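Local coordinates for ADP-ribosyltransferase (Staphylococcus aureus, PDB 1OJQ), which probably transfers a single ADP-ribose unit from NAD+ to a protein acceptor, as an exoenzyme of the C3 type, at residues A[67-72]-A[134-139]. Numbering follows the deposited sequence.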
ATOM      1  N   GLN A  67       3.003  -9.979  16.654  1.00  5.55           N
ATOM      2  CA  GLN A  67       4.390  -9.633  16.372  1.00  5.58           C
ATOM      3  C   GLN A  67       4.474  -8.543  15.313  1.00  9.21           C
ATOM      4  O   GLN A  67       5.155  -7.545  15.573  1.00  8.93           O
ATOM      5  CB  GLN A  67       5.173 -10.886  15.943  1.00  5.93           C
ATOM      6  CG  GLN A  67       6.597 -10.609  15.497  1.00  6.09           C
ATOM      7  CD  GLN A  67       7.494  -9.947  16.502  1.00  8.34           C
ATOM      8  OE1 GLN A  67       7.980  -8.819  16.302  1.00 16.59           O
ATOM      9  NE2 GLN A  67       7.769 -10.598  17.613  1.00  4.41           N
ATOM     10  N   LEU A  68       3.837  -8.730  14.148  1.00  6.21           N
ATOM     11  CA  LEU A  68       4.024  -7.730  13.066  1.00  5.23           C
ATOM     12  C   LEU A  68       3.416  -6.394  13.469  1.00  6.41           C
ATOM     13  O   LEU A  68       3.947  -5.341  13.124  1.00  6.22           O
ATOM     14  CB  LEU A  68       3.445  -8.242  11.749  1.00  7.34           C
ATOM     15  CG  LEU A  68       3.906  -7.552  10.460  1.00 12.02           C
ATOM     16  CD1 LEU A  68       5.425  -7.518  10.317  1.00 10.27           C
ATOM     17  CD2 LEU A  68       3.310  -8.211   9.221  1.00 12.44           C
ATOM     18  N   ASP A  69       2.302  -6.426  14.207  1.00  4.00           N
ATOM     19  CA  ASP A  69       1.709  -5.199  14.705  1.00  1.71           C
ATOM     20  C   ASP A  69       2.721  -4.452  15.569  1.00  6.02           C
ATOM     21  O   ASP A  69       2.860  -3.242  15.442  1.00  6.92           O
ATOM     22  CB  ASP A  69       0.473  -5.467  15.548  1.00  4.50           C
ATOM     23  CG  ASP A  69      -0.766  -5.907  14.794  1.00  8.01           C
ATOM     24  OD1 ASP A  69      -0.793  -5.964  13.537  1.00  8.44           O
ATOM     25  OD2 ASP A  69      -1.742  -6.203  15.516  1.00 12.58           O
ATOM     26  N   SER A  70       3.382  -5.210  16.448  1.00  6.10           N
ATOM     27  CA  SER A  70       4.368  -4.583  17.329  1.00  6.93           C
ATOM     28  C   SER A  70       5.545  -4.029  16.538  1.00  8.44           C
ATOM     29  O   SER A  70       5.968  -2.882  16.751  1.00  7.99           O
ATOM     30  CB  SER A  70       4.820  -5.611  18.374  1.00  7.79           C
ATOM     31  OG  SER A  70       5.999  -5.146  18.997  1.00 12.11           O
ATOM     32  N   THR A  71       6.045  -4.840  15.594  1.00  2.85           N
ATOM     33  CA  THR A  71       7.161  -4.364  14.779  1.00  2.74           C
ATOM     34  C   THR A  71       6.863  -3.050  14.060  1.00  8.21           C
ATOM     35  O   THR A  71       7.645  -2.086  14.052  1.00  5.09           O
ATOM     36  CB  THR A  71       7.528  -5.461  13.760  1.00  4.72           C
ATOM     37  OG1 THR A  71       7.949  -6.607  14.518  1.00  7.76           O
ATOM     38  CG2 THR A  71       8.660  -5.020  12.845  1.00  3.17           C
ATOM     39  N   ILE A  72       5.697  -2.988  13.403  1.00  6.07           N
ATOM     40  CA  ILE A  72       5.354  -1.770  12.634  1.00  6.03           C
ATOM     41  C   ILE A  72       5.223  -0.575  13.558  1.00  3.96           C
ATOM     42  O   ILE A  72       5.589   0.551  13.213  1.00 10.29           O
ATOM     43  CB  ILE A  72       4.079  -2.053  11.820  1.00  5.63           C
ATOM     44  CG1 ILE A  72       4.278  -3.144  10.744  1.00  4.00           C
ATOM     45  CG2 ILE A  72       3.486  -0.797  11.190  1.00  8.75           C
ATOM     46  CD1 ILE A  72       2.986  -3.594  10.064  1.00  4.83           C
ATOM     47  N   ASN A 134      -8.141  -5.009   5.698  1.00  7.84           N
ATOM     48  CA  ASN A 134      -8.021  -5.649   7.000  1.00 10.42           C
ATOM     49  C   ASN A 134      -6.707  -6.389   7.179  1.00 12.00           C
ATOM     50  O   ASN A 134      -6.308  -6.664   8.324  1.00  8.07           O
ATOM     51  CB  ASN A 134      -9.207  -6.600   7.213  1.00  9.50           C
ATOM     52  CG  ASN A 134     -10.410  -5.730   7.575  1.00 16.37           C
ATOM     53  OD1 ASN A 134     -10.258  -4.823   8.389  1.00 17.94           O
ATOM     54  ND2 ASN A 134     -11.539  -6.004   6.949  1.00 23.52           N
ATOM     55  N   GLY A 135      -6.061  -6.717   6.060  1.00  7.35           N
ATOM     56  CA  GLY A 135      -4.705  -7.243   6.172  1.00  6.43           C
ATOM     57  C   GLY A 135      -3.742  -6.068   6.343  1.00  6.11           C
ATOM     58  O   GLY A 135      -4.198  -4.957   6.596  1.00  6.47           O
ATOM     59  N   TYR A 136      -2.458  -6.354   6.212  1.00  6.12           N
ATOM     60  CA  TYR A 136      -1.432  -5.308   6.189  1.00  8.17           C
ATOM     61  C   TYR A 136      -1.404  -4.654   4.813  1.00  6.22           C
ATOM     62  O   TYR A 136      -1.929  -5.224   3.856  1.00 10.32           O
ATOM     63  CB  TYR A 136      -0.047  -5.887   6.544  1.00  5.12           C
ATOM     64  CG  TYR A 136      -0.066  -6.388   7.985  1.00  6.33           C
ATOM     65  CD1 TYR A 136       0.258  -5.581   9.063  1.00  3.13           C
ATOM     66  CD2 TYR A 136      -0.417  -7.716   8.229  1.00  8.17           C
ATOM     67  CE1 TYR A 136       0.235  -6.071  10.375  1.00  3.30           C
ATOM     68  CE2 TYR A 136      -0.455  -8.206   9.519  1.00  9.00           C
ATOM     69  CZ  TYR A 136      -0.133  -7.388  10.581  1.00  7.02           C
ATOM     70  OH  TYR A 136      -0.179  -7.922  11.849  1.00  7.92           O
ATOM     71  N   SER A 137      -0.807  -3.465   4.677  1.00  6.94           N
ATOM     72  CA  SER A 137      -0.753  -2.840   3.353  1.00  5.65           C
ATOM     73  C   SER A 137       0.700  -2.636   2.935  1.00  8.49           C
ATOM     74  O   SER A 137       1.476  -1.967   3.643  1.00 10.50           O
ATOM     75  CB  SER A 137      -1.446  -1.485   3.374  1.00  9.14           C
ATOM     76  OG  SER A 137      -2.843  -1.605   3.606  1.00  8.65           O
ATOM     77  N   SER A 138       1.055  -3.206   1.799  1.00  8.13           N
ATOM     78  CA  SER A 138       2.407  -3.073   1.266  1.00  9.69           C
ATOM     79  C   SER A 138       2.446  -1.933   0.257  1.00  9.56           C
ATOM     80  O   SER A 138       1.652  -1.962  -0.673  1.00 11.63           O
ATOM     81  CB  SER A 138       2.849  -4.377   0.597  1.00 11.73           C
ATOM     82  OG  SER A 138       2.786  -5.432   1.558  1.00 19.08           O
ATOM     83  N   THR A 139       3.328  -0.970   0.432  1.00  8.62           N
ATOM     84  CA  THR A 139       3.394   0.227  -0.392  1.00  4.83           C
ATOM     85  C   THR A 139       4.856   0.512  -0.686  1.00  7.63           C
ATOM     86  O   THR A 139       5.702  -0.209  -0.143  1.00  8.08           O
ATOM     87  CB  THR A 139       2.786   1.464   0.306  1.00  7.48           C
ATOM     88  OG1 THR A 139       3.655   1.884   1.383  1.00  6.91           O
ATOM     89  CG2 THR A 139       1.437   1.132   0.934  1.00  9.17           C
TER
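The phenol hydroxyl of Tyr136 donates a hydrogen bond to OD1 of Asp69, the OH and OD1 atoms 2.7 Å apart. The hydroxyl comes from above the carboxylate, 48° out of its plane, while OD1 lies at the edge of the ring; the two flat groups are turned 56° from each other. Asp69 suits its place because OD2 forms a salt bridge with Arg185, so one carboxylate serves at least these two donors. Leu68, with CG anti to the backbone N (chi1 -162°), supplies a methyl for the ring face. Its CD2 sits almost straight above the centre, 3.6 Å from the Tyr136 ring centroid, a CH-pi contact. Ile72, one helical turn later, suits its place through its extended CG1-CD1 arm, which brings a methyl obliquely to the ring, CD1 lying 3.5 Å from CD1 of Tyr136. Ile43, Leu47 and the edge-to-face ring of Tyr36 add to the surroundings. Tyr136 thus joins helix 59-73 to strand 137-140 of the ADP-ribosyltransferase fold, near NAD+-binding Glu133; Ser138, Thr139 and Gln140 probably correspond to the family's Ser-Thr-Ser motif. A buried aromatic ring fixed by apolar contacts has its one polar group satisfied by a carboxylate, whose negative charge Arg185 probably offsets.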